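Local coordinates for hypothetical protein Atu0636 (Agrobacterium tumefaciens, PDB 2OZV) that is a predicted O-methyltransferase, probably transferring a methyl group from S-adenosylmethionine to a hydroxyl of a substrate that is not known, at residues V63-E67 against G110-F116. Residues are numbered along the deposited sequence; the frame is centred on the assembly and turned at random.
Sequences VTLYE and GLPDEHF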
loop_
_atom_site.group_PDB
_atom_site.type_symbol
_atom_site.label_atom_id
_atom_site.label_comp_id
_atom_site.label_asym_id
_atom_site.label_seq_id
_atom_site.Cartn_x
_atom_site.Cartn_y
_atom_site.Cartn_z
ATOM N N VAL B 63 -13.695 -23.928 -13.827
ATOM C CA VAL B 63 -14.125 -22.710 -13.115
ATOM C C VAL B 63 -15.517 -22.826 -12.520
ATOM O O VAL B 63 -16.431 -23.306 -13.199
ATOM C CB VAL B 63 -14.017 -21.446 -14.019
ATOM C CG1 VAL B 63 -14.543 -20.167 -13.310
ATOM C CG2 VAL B 63 -12.559 -21.277 -14.488
ATOM N N THR B 64 -15.675 -22.370 -11.270
ATOM C CA THR B 64 -16.983 -22.296 -10.645
ATOM C C THR B 64 -17.272 -20.834 -10.359
ATOM O O THR B 64 -16.498 -20.186 -9.641
ATOM C CB THR B 64 -17.058 -23.117 -9.339
ATOM O OG1 THR B 64 -16.708 -24.466 -9.633
ATOM C CG2 THR B 64 -18.487 -23.140 -8.747
ATOM N N LEU B 65 -18.371 -20.342 -10.919
ATOM C CA LEU B 65 -18.790 -18.956 -10.689
ATOM C C LEU B 65 -19.877 -18.955 -9.622
ATOM O O LEU B 65 -20.900 -19.641 -9.761
ATOM C CB LEU B 65 -19.319 -18.277 -11.978
ATOM C CG LEU B 65 -18.523 -18.214 -13.297
ATOM C CD1 LEU B 65 -19.347 -17.565 -14.431
ATOM C CD2 LEU B 65 -17.157 -17.480 -13.136
ATOM N N TYR B 66 -19.669 -18.167 -8.561
ATOM C CA TYR B 66 -20.688 -18.041 -7.513
ATOM C C TYR B 66 -21.428 -16.718 -7.590
ATOM O O TYR B 66 -20.806 -15.653 -7.634
ATOM C CB TYR B 66 -20.072 -18.193 -6.112
ATOM C CG TYR B 66 -19.581 -19.596 -5.840
ATOM C CD1 TYR B 66 -20.461 -20.584 -5.384
ATOM C CD2 TYR B 66 -18.226 -19.927 -6.014
ATOM C CE1 TYR B 66 -20.013 -21.895 -5.109
ATOM C CE2 TYR B 66 -17.764 -21.249 -5.743
ATOM C CZ TYR B 66 -18.665 -22.205 -5.281
ATOM O OH TYR B 66 -18.251 -23.492 -5.012
ATOM N N GLU B 67 -22.752 -16.793 -7.568
ATOM C CA GLU B 67 -23.624 -15.619 -7.574
ATOM C C GLU B 67 -24.584 -15.715 -6.392
ATOM O O GLU B 67 -25.139 -16.792 -6.134
ATOM C CB GLU B 67 -24.454 -15.572 -8.877
ATOM C CG GLU B 67 -23.630 -15.554 -10.175
ATOM C CD GLU B 67 -22.907 -14.232 -10.407
ATOM O OE1 GLU B 67 -22.967 -13.327 -9.554
ATOM O OE2 GLU B 67 -22.259 -14.105 -11.454
ATOM N N GLY B 110 -22.967 -25.154 -1.505
ATOM C CA GLY B 110 -22.161 -25.586 -2.645
ATOM C C GLY B 110 -20.784 -24.939 -2.652
ATOM O O GLY B 110 -20.152 -24.831 -3.711
ATOM N N LEU B 111 -20.328 -24.516 -1.474
ATOM C CA LEU B 111 -18.969 -23.978 -1.297
ATOM C C LEU B 111 -18.163 -24.975 -0.460
ATOM O O LEU B 111 -18.135 -24.875 0.761
ATOM C CB LEU B 111 -19.037 -22.603 -0.607
ATOM C CG LEU B 111 -19.468 -21.421 -1.499
ATOM C CD1 LEU B 111 -20.191 -20.348 -0.704
ATOM C CD2 LEU B 111 -18.252 -20.829 -2.253
ATOM N N PRO B 112 -17.535 -25.963 -1.114
ATOM C CA PRO B 112 -16.911 -27.078 -0.382
ATOM C C PRO B 112 -15.626 -26.693 0.349
ATOM O O PRO B 112 -14.908 -25.794 -0.092
ATOM C CB PRO B 112 -16.622 -28.108 -1.483
ATOM C CG PRO B 112 -16.524 -27.319 -2.741
ATOM C CD PRO B 112 -17.387 -26.095 -2.576
ATOM N N ASP B 113 -15.352 -27.365 1.468
ATOM C CA ASP B 113 -14.127 -27.130 2.220
ATOM C C ASP B 113 -12.899 -27.560 1.418
ATOM O O ASP B 113 -12.900 -28.651 0.812
ATOM C CB ASP B 113 -14.133 -27.956 3.511
ATOM C CG ASP B 113 -15.137 -27.454 4.540
ATOM O OD1 ASP B 113 -15.435 -26.238 4.598
ATOM O OD2 ASP B 113 -15.616 -28.302 5.313
ATOM N N GLU B 114 -11.873 -26.700 1.411
ATOM C CA GLU B 114 -10.526 -27.076 0.970
ATOM C C GLU B 114 -10.525 -27.806 -0.374
ATOM O O GLU B 114 -9.988 -28.913 -0.509
ATOM C CB GLU B 114 -9.820 -27.905 2.057
ATOM C CG GLU B 114 -9.493 -27.051 3.271
ATOM C CD GLU B 114 -8.847 -27.837 4.389
ATOM O OE1 GLU B 114 -9.534 -28.637 5.036
ATOM O OE2 GLU B 114 -7.648 -27.653 4.617
ATOM N N HIS B 115 -11.101 -27.141 -1.367
ATOM C CA HIS B 115 -11.372 -27.742 -2.660
ATOM C C HIS B 115 -10.680 -27.014 -3.816
ATOM O O HIS B 115 -10.302 -27.646 -4.800
ATOM C CB HIS B 115 -12.885 -27.755 -2.879
ATOM C CG HIS B 115 -13.322 -28.310 -4.198
ATOM N ND1 HIS B 115 -13.301 -29.663 -4.483
ATOM C CD2 HIS B 115 -13.840 -27.699 -5.287
ATOM C CE1 HIS B 115 -13.785 -29.854 -5.700
ATOM N NE2 HIS B 115 -14.123 -28.677 -6.208
ATOM N N PHE B 116 -10.530 -25.687 -3.701
ATOM C CA PHE B 116 -10.085 -24.873 -4.836
ATOM C C PHE B 116 -8.609 -24.537 -4.778
ATOM O O PHE B 116 -8.074 -24.252 -3.701
ATOM C CB PHE B 116 -10.904 -23.573 -4.890
ATOM C CG PHE B 116 -12.362 -23.792 -5.270
ATOM C CD1 PHE B 116 -12.732 -24.024 -6.616
ATOM C CD2 PHE B 116 -13.360 -23.769 -4.278
ATOM C CE1 PHE B 116 -14.072 -24.222 -6.978
ATOM C CE2 PHE B 116 -14.709 -23.970 -4.619
ATOM C CZ PHE B 116 -15.071 -24.208 -5.973
#
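The single hydrogen bond between segment 63-67 of strand 61-67 and segment 110-116, the loop leading into strand 116-121, runs from Tyr-66 OH to Gly-110 O, 2.7 Å long. The donor lies in the carbonyl plane at a C=O...O angle of 146°, and the acceptor in turn sits in the plane of the phenol ring, at its edge. Gly-110, the first residue to leave helical geometry after helix 103-108, has positive phi and closes the helix in a Schellman motif, so the phenol grips the chain just where it leaves the helix.

Van der Waals contacts flank this bond. Leu-111 CD2 sits over the centre of one face of the Tyr-66 ring in a CH-pi contact, 3.4 Å from the centroid and 14° off the normal. Phe-116 comes from the opposite direction, its CZ 3.4 Å from Tyr-66 OH and 4.0 Å from Tyr-66 CE2. Further along the Phe-116 rim, Thr-64 OG1 lies in the ring plane, 3.7 Å from Phe-116 CE1.

Tyr-66 and Phe-116 also pack on Ala-41 of strand 38-42, which lies between their strands in the Rossmann-like sheet. The buried phenol thus spends its proton on a backbone carbonyl, tying the strand to the crossover loop amid largely apolar surroundings.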